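Local structure of glutathione S-transferase omega-like 2 (Saccharomyces cerevisiae, 5LKB) at residues 325-330 with 337-342; 48-53 with 294-299; 288-293 with 320-325. The protein acts as a Xi-class glutathione transferase with '1-Cys' thiol transferase and dehydroascorbate reductase activity and reacts with glutathionyl-(hydro)quinones. One frame throughout, in Å; residues are numbered along the deposited sequence.

Contact 1. Residues 325-330 with 337-342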
# COMPACT_ATOMS: atom_id res chain seq x y z
N ASN A 325 21.99 5.72 -3.99
CA ASN A 325 23.44 5.74 -4.25
C ASN A 325 23.99 4.32 -4.26
O ASN A 325 24.77 3.94 -5.15
CB ASN A 325 24.17 6.59 -3.20
CG ASN A 325 25.69 6.63 -3.44
OD1 ASN A 325 26.12 6.89 -4.55
ND2 ASN A 325 26.44 6.39 -2.41
N LEU A 326 23.59 3.49 -3.28
CA LEU A 326 24.07 2.11 -3.23
C LEU A 326 23.58 1.32 -4.43
O LEU A 326 24.36 0.62 -5.09
CB LEU A 326 23.68 1.44 -1.91
CG LEU A 326 24.28 2.05 -0.66
CD1 LEU A 326 23.74 1.39 0.56
CD2 LEU A 326 25.82 1.95 -0.67
N TYR A 327 22.29 1.41 -4.73
CA TYR A 327 21.76 0.61 -5.81
C TYR A 327 22.40 0.98 -7.14
O TYR A 327 22.82 0.10 -7.88
CB TYR A 327 20.23 0.83 -5.89
CG TYR A 327 19.60 0.07 -7.07
CD1 TYR A 327 19.17 -1.24 -6.92
CD2 TYR A 327 19.49 0.65 -8.34
CE1 TYR A 327 18.67 -1.96 -7.94
CE2 TYR A 327 18.97 -0.06 -9.35
CZ TYR A 327 18.59 -1.36 -9.18
OH TYR A 327 18.03 -2.07 -10.19
N TRP A 328 22.41 2.27 -7.49
CA TRP A 328 22.82 2.65 -8.85
C TRP A 328 24.31 2.66 -9.03
O TRP A 328 24.79 2.47 -10.16
CB TRP A 328 22.24 3.99 -9.25
CG TRP A 328 20.72 3.97 -9.38
CD1 TRP A 328 19.84 4.48 -8.50
CD2 TRP A 328 19.95 3.41 -10.46
NE1 TRP A 328 18.53 4.28 -8.94
CE2 TRP A 328 18.57 3.62 -10.13
CE3 TRP A 328 20.28 2.73 -11.64
CZ2 TRP A 328 17.55 3.22 -11.01
CZ3 TRP A 328 19.27 2.32 -12.49
CH2 TRP A 328 17.92 2.57 -12.16
N ASN A 329 25.05 2.93 -7.96
CA ASN A 329 26.46 3.24 -8.10
C ASN A 329 27.36 2.11 -7.66
O ASN A 329 28.59 2.19 -7.87
CB ASN A 329 26.85 4.55 -7.40
CG ASN A 329 26.26 5.74 -8.11
OD1 ASN A 329 26.23 5.75 -9.35
ND2 ASN A 329 25.77 6.72 -7.36
N TYR A 330 26.82 1.02 -7.09
CA TYR A 330 27.61 -0.14 -6.67
C TYR A 330 27.03 -1.40 -7.30
O TYR A 330 25.93 -1.83 -6.94
CB TYR A 330 27.60 -0.27 -5.16
CG TYR A 330 28.30 0.84 -4.45
CD1 TYR A 330 27.80 2.11 -4.35
CD2 TYR A 330 29.54 0.59 -3.85
CE1 TYR A 330 28.48 3.12 -3.70
CE2 TYR A 330 30.21 1.59 -3.18
CZ TYR A 330 29.70 2.84 -3.11
OH TYR A 330 30.40 3.84 -2.44
N THR A 337 20.06 -7.43 -6.81
CA THR A 337 18.71 -6.99 -6.45
C THR A 337 17.78 -7.38 -7.58
O THR A 337 17.92 -6.86 -8.70
CB THR A 337 18.69 -5.50 -6.19
OG1 THR A 337 19.61 -5.18 -5.14
CG2 THR A 337 17.28 -5.01 -5.76
N ASP A 338 16.86 -8.32 -7.32
CA ASP A 338 15.95 -8.86 -8.31
C ASP A 338 14.53 -8.52 -7.82
O ASP A 338 13.97 -9.19 -6.95
CB ASP A 338 16.17 -10.36 -8.55
CG ASP A 338 15.33 -10.88 -9.70
OD1 ASP A 338 14.09 -10.56 -9.82
OD2 ASP A 338 15.91 -11.64 -10.51
N PHE A 339 13.96 -7.46 -8.41
CA PHE A 339 12.64 -7.03 -7.98
C PHE A 339 11.53 -7.98 -8.39
O PHE A 339 10.48 -7.97 -7.73
CB PHE A 339 12.35 -5.62 -8.50
CG PHE A 339 13.22 -4.53 -7.87
CD1 PHE A 339 13.09 -4.23 -6.51
CD2 PHE A 339 14.16 -3.84 -8.61
CE1 PHE A 339 13.86 -3.26 -5.93
CE2 PHE A 339 14.95 -2.86 -8.03
CZ PHE A 339 14.82 -2.55 -6.70
N ASP A 340 11.68 -8.80 -9.43
CA ASP A 340 10.66 -9.78 -9.73
C ASP A 340 10.62 -10.84 -8.65
O ASP A 340 9.54 -11.16 -8.16
CB ASP A 340 10.85 -10.41 -11.10
CG ASP A 340 10.68 -9.41 -12.24
OD1 ASP A 340 9.87 -8.50 -12.15
OD2 ASP A 340 11.40 -9.51 -13.24
N HIS A 341 11.77 -11.36 -8.26
CA HIS A 341 11.78 -12.34 -7.19
C HIS A 341 11.24 -11.75 -5.89
O HIS A 341 10.49 -12.41 -5.17
CB HIS A 341 13.20 -12.88 -6.94
CG HIS A 341 13.61 -13.96 -7.90
ND1 HIS A 341 14.02 -15.21 -7.48
CD2 HIS A 341 13.64 -13.97 -9.25
CE1 HIS A 341 14.25 -15.96 -8.54
NE2 HIS A 341 14.05 -15.23 -9.63
N ILE A 342 11.66 -10.52 -5.57
CA ILE A 342 11.19 -9.85 -4.36
C ILE A 342 9.66 -9.75 -4.34
O ILE A 342 9.00 -10.18 -3.40
CB ILE A 342 11.86 -8.48 -4.23
CG1 ILE A 342 13.35 -8.63 -3.87
CG2 ILE A 342 11.16 -7.58 -3.24
CD1 ILE A 342 14.15 -7.39 -4.06
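Thr337 OG1 is gripped twice, by the backbone O of Phe333 and by Tyr291 OH of helix 285-304. These bonds hold the threonine where its carbon side meets Tyr327. Its CB sits at the edge of the Tyr327 ring, 3.9 Å from Tyr327 CE1, and its CG2 is nearly as close to the same atom. The CG2 also lies on one face of the Phe339 ring, offset toward the rim. Tyr327 CG stands anti to the backbone N (chi1 177°), which carries the ring out from helix 317-329 toward 337-342. There Tyr327 CE1 comes within 3.8 Å of Phe339 CE2. The two ring planes are 37° apart and meet obliquely, with centroids 5.9 Å apart. Next to this patch, Asp338 is the N-cap of helix 339-349: its OD1 accepts from His341 N at 2.9 Å, with the N-H coming in well out of the carboxylate plane. With an alanine in place of Tyr327, Thr337 CB and Phe339 CE2 would probably lose their common neighbour and a gap would open between the helix ends. What crosses the contact is carbon packing; the polar bonds lie beside it and position the threonine and the start of the next helix.

Contact 2. Residues 48-53 with 294-299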
# COMPACT_ATOMS: atom_id res chain seq x y z
N TRP A 48 17.74 -11.51 4.06
CA TRP A 48 18.80 -12.12 4.85
C TRP A 48 19.83 -12.74 3.91
O TRP A 48 21.05 -12.48 4.02
CB TRP A 48 18.14 -13.14 5.81
CG TRP A 48 16.93 -12.65 6.56
CD1 TRP A 48 15.64 -12.94 6.26
CD2 TRP A 48 16.88 -11.68 7.63
NE1 TRP A 48 14.78 -12.24 7.06
CE2 TRP A 48 15.52 -11.48 7.94
CE3 TRP A 48 17.84 -11.01 8.38
CZ2 TRP A 48 15.11 -10.64 8.95
CZ3 TRP A 48 17.44 -10.20 9.40
CH2 TRP A 48 16.07 -10.01 9.68
N ALA A 49 19.34 -13.56 2.97
CA ALA A 49 20.23 -14.14 1.96
C ALA A 49 20.86 -13.06 1.10
O ALA A 49 22.01 -13.18 0.67
CB ALA A 49 19.44 -15.14 1.12
N HIS A 50 20.12 -11.98 0.82
CA HIS A 50 20.66 -10.92 0.01
C HIS A 50 21.94 -10.35 0.64
O HIS A 50 22.84 -9.97 -0.05
CB HIS A 50 19.56 -9.86 -0.24
CG HIS A 50 19.87 -8.85 -1.31
ND1 HIS A 50 18.97 -7.84 -1.65
CD2 HIS A 50 20.92 -8.74 -2.16
CE1 HIS A 50 19.48 -7.16 -2.65
NE2 HIS A 50 20.65 -7.69 -2.98
N ARG A 51 22.01 -10.28 1.97
CA ARG A 51 23.21 -9.78 2.63
C ARG A 51 24.41 -10.55 2.16
O ARG A 51 25.45 -9.95 1.93
CB ARG A 51 23.12 -9.97 4.14
CG ARG A 51 21.94 -9.26 4.88
CD ARG A 51 21.88 -9.85 6.27
NE ARG A 51 21.16 -9.00 7.20
CZ ARG A 51 21.12 -9.21 8.50
NH1 ARG A 51 21.81 -10.25 9.01
NH2 ARG A 51 20.45 -8.38 9.27
N THR A 52 24.25 -11.85 2.02
CA THR A 52 25.39 -12.70 1.69
C THR A 52 25.79 -12.55 0.24
O THR A 52 26.98 -12.68 -0.07
CB THR A 52 25.11 -14.16 2.07
OG1 THR A 52 24.18 -14.80 1.22
CG2 THR A 52 24.62 -14.30 3.48
N LEU A 53 24.84 -12.32 -0.68
CA LEU A 53 25.18 -12.10 -2.08
C LEU A 53 25.96 -10.81 -2.24
O LEU A 53 26.97 -10.78 -2.97
CB LEU A 53 23.94 -12.04 -2.92
CG LEU A 53 23.15 -13.29 -3.09
CD1 LEU A 53 21.90 -13.01 -3.97
CD2 LEU A 53 23.94 -14.43 -3.72
N VAL A 294 15.66 -1.82 3.19
CA VAL A 294 15.23 -0.56 2.58
C VAL A 294 14.91 -0.74 1.09
O VAL A 294 13.91 -0.20 0.62
CB VAL A 294 16.25 0.58 2.81
CG1 VAL A 294 15.79 1.90 2.12
CG2 VAL A 294 16.41 0.89 4.29
N ILE A 295 15.68 -1.56 0.35
CA ILE A 295 15.42 -1.77 -1.08
C ILE A 295 14.10 -2.49 -1.34
O ILE A 295 13.52 -2.35 -2.43
CB ILE A 295 16.63 -2.47 -1.75
CG1 ILE A 295 16.65 -2.17 -3.25
CG2 ILE A 295 16.64 -3.94 -1.50
CD1 ILE A 295 16.94 -0.74 -3.63
N ARG A 296 13.62 -3.26 -0.37
CA ARG A 296 12.36 -3.99 -0.42
C ARG A 296 11.19 -3.18 0.13
O ARG A 296 10.02 -3.61 0.03
CB ARG A 296 12.51 -5.33 0.34
CG ARG A 296 13.36 -6.33 -0.38
CD ARG A 296 13.68 -7.53 0.54
NE ARG A 296 14.41 -8.56 -0.25
CZ ARG A 296 15.67 -8.41 -0.71
NH1 ARG A 296 16.38 -7.39 -0.37
NH2 ARG A 296 16.14 -9.32 -1.53
N PHE A 297 11.48 -2.04 0.72
CA PHE A 297 10.45 -1.36 1.53
C PHE A 297 9.34 -0.82 0.66
O PHE A 297 8.15 -1.15 0.88
CB PHE A 297 11.09 -0.26 2.38
CG PHE A 297 10.24 0.19 3.54
CD1 PHE A 297 9.31 1.20 3.39
CD2 PHE A 297 10.42 -0.36 4.77
CE1 PHE A 297 8.52 1.58 4.46
CE2 PHE A 297 9.61 0.04 5.85
CZ PHE A 297 8.70 1.00 5.71
N ASP A 298 9.69 -0.02 -0.37
CA ASP A 298 8.63 0.51 -1.23
C ASP A 298 8.04 -0.55 -2.14
O ASP A 298 6.81 -0.55 -2.33
CB ASP A 298 9.10 1.75 -2.01
CG ASP A 298 9.40 2.93 -1.12
OD1 ASP A 298 9.13 2.84 0.10
OD2 ASP A 298 9.84 3.99 -1.63
N PRO A 299 8.82 -1.45 -2.73
CA PRO A 299 8.23 -2.47 -3.62
C PRO A 299 7.30 -3.46 -2.94
O PRO A 299 6.40 -3.99 -3.61
CB PRO A 299 9.47 -3.17 -4.21
CG PRO A 299 10.49 -2.13 -4.23
CD PRO A 299 10.28 -1.36 -2.94
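His50 and Arg296 meet through a polar bond in the buried centre of the chain. Arg296 NH1 donates to His50 ND1 at 2.9 Å, with an N-H...N angle of 156°. The ND1 is met in the plane of the imidazole, and it also lies in the plane of the guanidinium, so edge faces edge. The ring and guanidinium planes stand 70° apart. The first torsion of His50 swings the imidazole away from its own backbone N, and the second puts ND1 anti to CA, which sends this nitrogen outward to the arginine. Arg296 begins with its CG anti to the carbonyl carbon and beside the backbone N, then runs extended from CG to NE. A turn at its end (chi4 69°) swings the guanidinium against the histidine. NH2 of Arg296 packs 3.7 Å from His50 CB, and it lies 3.2 Å from His50 ND1. His50 NE2 is hydrogen-bonded to Thr336 OG1. With both nitrogens bonded, the rotation of the ring is fixed. Ile295 adds a loose apolar touch, its CG2 lying 4.4 Å from His50 CE1.

Arg296 has further bonds. NH1 also reaches Thr292 O, one turn back in its own helix, and NE bonds to Ala45 O, beside the nucleophile Cys46. NH2 makes a weak bond to Leu44 O. The guanidinium is thus shared between the histidine, its own helix and the chain just before helix 47-58. The arrangement joins the two domains of a glutathione transferase: the helix that follows the active-site cysteine of the thioredoxin-like domain is tied to a long helix of the all-helical domain.

Contact 3. Residues 288-293 with 320-325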
# COMPACT_ATOMS: atom_id res chain seq x y z
N ILE A 288 25.07 -2.68 4.35
CA ILE A 288 24.59 -3.87 3.68
C ILE A 288 23.33 -4.38 4.35
O ILE A 288 22.32 -4.66 3.70
CB ILE A 288 25.71 -4.93 3.59
CG1 ILE A 288 26.83 -4.40 2.69
CG2 ILE A 288 25.15 -6.27 3.09
CD1 ILE A 288 28.08 -5.24 2.68
N ARG A 289 23.37 -4.50 5.67
CA ARG A 289 22.27 -5.06 6.41
C ARG A 289 21.05 -4.15 6.32
O ARG A 289 19.94 -4.66 6.16
CB ARG A 289 22.67 -5.33 7.87
CG ARG A 289 23.64 -6.54 8.02
CD ARG A 289 24.25 -6.51 9.47
NE ARG A 289 23.20 -6.46 10.47
CZ ARG A 289 23.03 -7.24 11.50
NH1 ARG A 289 23.89 -8.24 11.77
NH2 ARG A 289 22.01 -7.01 12.33
N LEU A 290 21.23 -2.84 6.39
CA LEU A 290 20.08 -1.93 6.27
C LEU A 290 19.53 -1.98 4.86
O LEU A 290 18.30 -1.94 4.66
CB LEU A 290 20.47 -0.51 6.63
CG LEU A 290 19.36 0.56 6.51
CD1 LEU A 290 18.25 0.22 7.44
CD2 LEU A 290 19.89 1.92 6.81
N TYR A 291 20.41 -2.01 3.86
CA TYR A 291 19.99 -1.94 2.45
C TYR A 291 18.99 -3.04 2.09
O TYR A 291 18.02 -2.79 1.33
CB TYR A 291 21.22 -2.12 1.54
CG TYR A 291 20.91 -2.22 0.05
CD1 TYR A 291 20.68 -3.43 -0.51
CD2 TYR A 291 20.83 -1.11 -0.76
CE1 TYR A 291 20.40 -3.58 -1.84
CE2 TYR A 291 20.55 -1.23 -2.13
CZ TYR A 291 20.37 -2.46 -2.66
OH TYR A 291 20.07 -2.62 -4.00
N THR A 292 19.21 -4.26 2.52
CA THR A 292 18.37 -5.35 2.03
C THR A 292 16.91 -5.15 2.45
O THR A 292 16.00 -5.57 1.74
CB THR A 292 18.92 -6.71 2.38
OG1 THR A 292 18.96 -6.79 3.81
CG2 THR A 292 20.35 -6.94 1.81
N THR A 293 16.69 -4.47 3.58
CA THR A 293 15.33 -4.10 3.97
C THR A 293 14.86 -2.89 3.18
O THR A 293 13.71 -2.85 2.69
CB THR A 293 15.25 -3.83 5.47
OG1 THR A 293 15.61 -5.03 6.17
CG2 THR A 293 13.84 -3.41 5.87
N HIS A 320 16.41 7.76 1.24
CA HIS A 320 16.17 7.57 -0.17
C HIS A 320 17.43 7.90 -1.01
O HIS A 320 17.72 7.22 -2.00
CB HIS A 320 14.97 8.43 -0.60
CG HIS A 320 14.47 8.16 -2.00
ND1 HIS A 320 13.99 9.15 -2.80
CD2 HIS A 320 14.36 7.01 -2.72
CE1 HIS A 320 13.58 8.65 -3.94
NE2 HIS A 320 13.80 7.36 -3.94
N LEU A 321 18.16 8.96 -0.65
CA LEU A 321 19.39 9.28 -1.36
C LEU A 321 20.45 8.20 -1.13
O LEU A 321 21.06 7.70 -2.10
CB LEU A 321 19.87 10.62 -0.86
CG LEU A 321 21.22 11.07 -1.43
CD1 LEU A 321 21.14 11.30 -2.86
CD2 LEU A 321 21.62 12.35 -0.67
N TRP A 322 20.57 7.74 0.12
CA TRP A 322 21.53 6.72 0.47
C TRP A 322 21.27 5.40 -0.27
O TRP A 322 22.20 4.75 -0.76
CB TRP A 322 21.50 6.58 2.00
CG TRP A 322 22.16 5.35 2.56
CD1 TRP A 322 23.47 5.21 2.95
CD2 TRP A 322 21.54 4.09 2.81
NE1 TRP A 322 23.67 3.95 3.40
CE2 TRP A 322 22.51 3.24 3.34
CE3 TRP A 322 20.24 3.59 2.63
CZ2 TRP A 322 22.24 1.92 3.69
CZ3 TRP A 322 19.95 2.32 2.98
CH2 TRP A 322 20.94 1.47 3.49
N VAL A 323 20.00 4.96 -0.36
CA VAL A 323 19.75 3.65 -0.94
C VAL A 323 19.89 3.71 -2.45
O VAL A 323 20.31 2.74 -3.08
CB VAL A 323 18.37 3.10 -0.47
CG1 VAL A 323 17.19 3.75 -1.23
CG2 VAL A 323 18.27 1.63 -0.72
N ARG A 324 19.51 4.85 -3.06
CA ARG A 324 19.70 5.02 -4.49
C ARG A 324 21.18 5.08 -4.84
O ARG A 324 21.58 4.51 -5.86
CB ARG A 324 18.98 6.28 -5.00
CG ARG A 324 17.49 6.04 -5.07
CD ARG A 324 16.80 7.30 -5.57
NE ARG A 324 16.95 8.42 -4.65
CZ ARG A 324 16.72 9.69 -5.01
NH1 ARG A 324 16.36 9.97 -6.24
NH2 ARG A 324 16.87 10.66 -4.12
N ASN A 325 21.99 5.72 -3.99
CA ASN A 325 23.44 5.74 -4.25
C ASN A 325 23.99 4.32 -4.26
O ASN A 325 24.77 3.94 -5.15
CB ASN A 325 24.17 6.59 -3.20
CG ASN A 325 25.69 6.63 -3.44
OD1 ASN A 325 26.12 6.89 -4.55
ND2 ASN A 325 26.44 6.39 -2.41
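Two helices of the all-helical C-terminal domain cross here nearly at a right angle, with Leu290 and Tyr291 of helix 285-304 against Trp322 and Val323 of helix 317-329. The axes of segments 288-293 and 320-325 pass 10.6 Å apart, at a signed angle of -99°. Trp322 has the largest share of the contact. Its chi1 of 165° turns the indole away from the Trp322 backbone N, and the far corner of the six-membered ring, CH2, points into the backbone of the other helix. Tyr291 N and Leu290 C lie at that ring edge, near its plane, with Trp322 CH2 3.5 Å from Tyr291 N. Leu290 comes obliquely: its CD2 is 3.5 Å from Trp322 CH2, and its CG is equally near. The Tyr291 CB adds a looser contact to the same corner. At the other end of the indole, NE1 bonds to Asp287 OD1, so the indole is packed at CH2 and hydrogen-bonded at NE1.

Tyr291 and Val323 form the second half. Val323 places CG1 between its backbone N and carbonyl carbon (chi1 77°). That leaves CG2, on the side away from N, as the methyl that meets the tyrosine. Val323 CG2 approaches the Tyr291 ring obliquely, 3.8 Å from Tyr291 CD2, and the side chains cross at about a right angle. The Tyr291 ring also meets Phe333 edge-to-face. All four touching residues are buried. This is plain core packing of the helical bundle that forms the C-terminal domain of glutathione transferases, with helix 317-329 laid across helix 285-304.

Helix 285-304 ties the three contacts together: it supplies one side of contacts 2 and 3 and touches contact 1. The centres of contacts 1 and 2 are about 8 Å apart; contact 3 is about 9 Å from each. Thr337 of contact 1 is the meeting point. Its OG1 is 2.8 Å from Tyr291 OH of contact 3, a probable hydrogen bond, and 3.2 Å from His50 CE1 of contact 2. Contacts 2 and 3 meet where His50 CB packs 3.6 Å from Thr292 CG2. Contact 2 is nearest the active site: between side chains, Arg296 is about 6 Å from Cys46, and His50 about 8 Å from the glutathione-binding Ser174. The Thr337 side chain is about 12 Å from Cys46, and contact 3 lies away from the glutathione site.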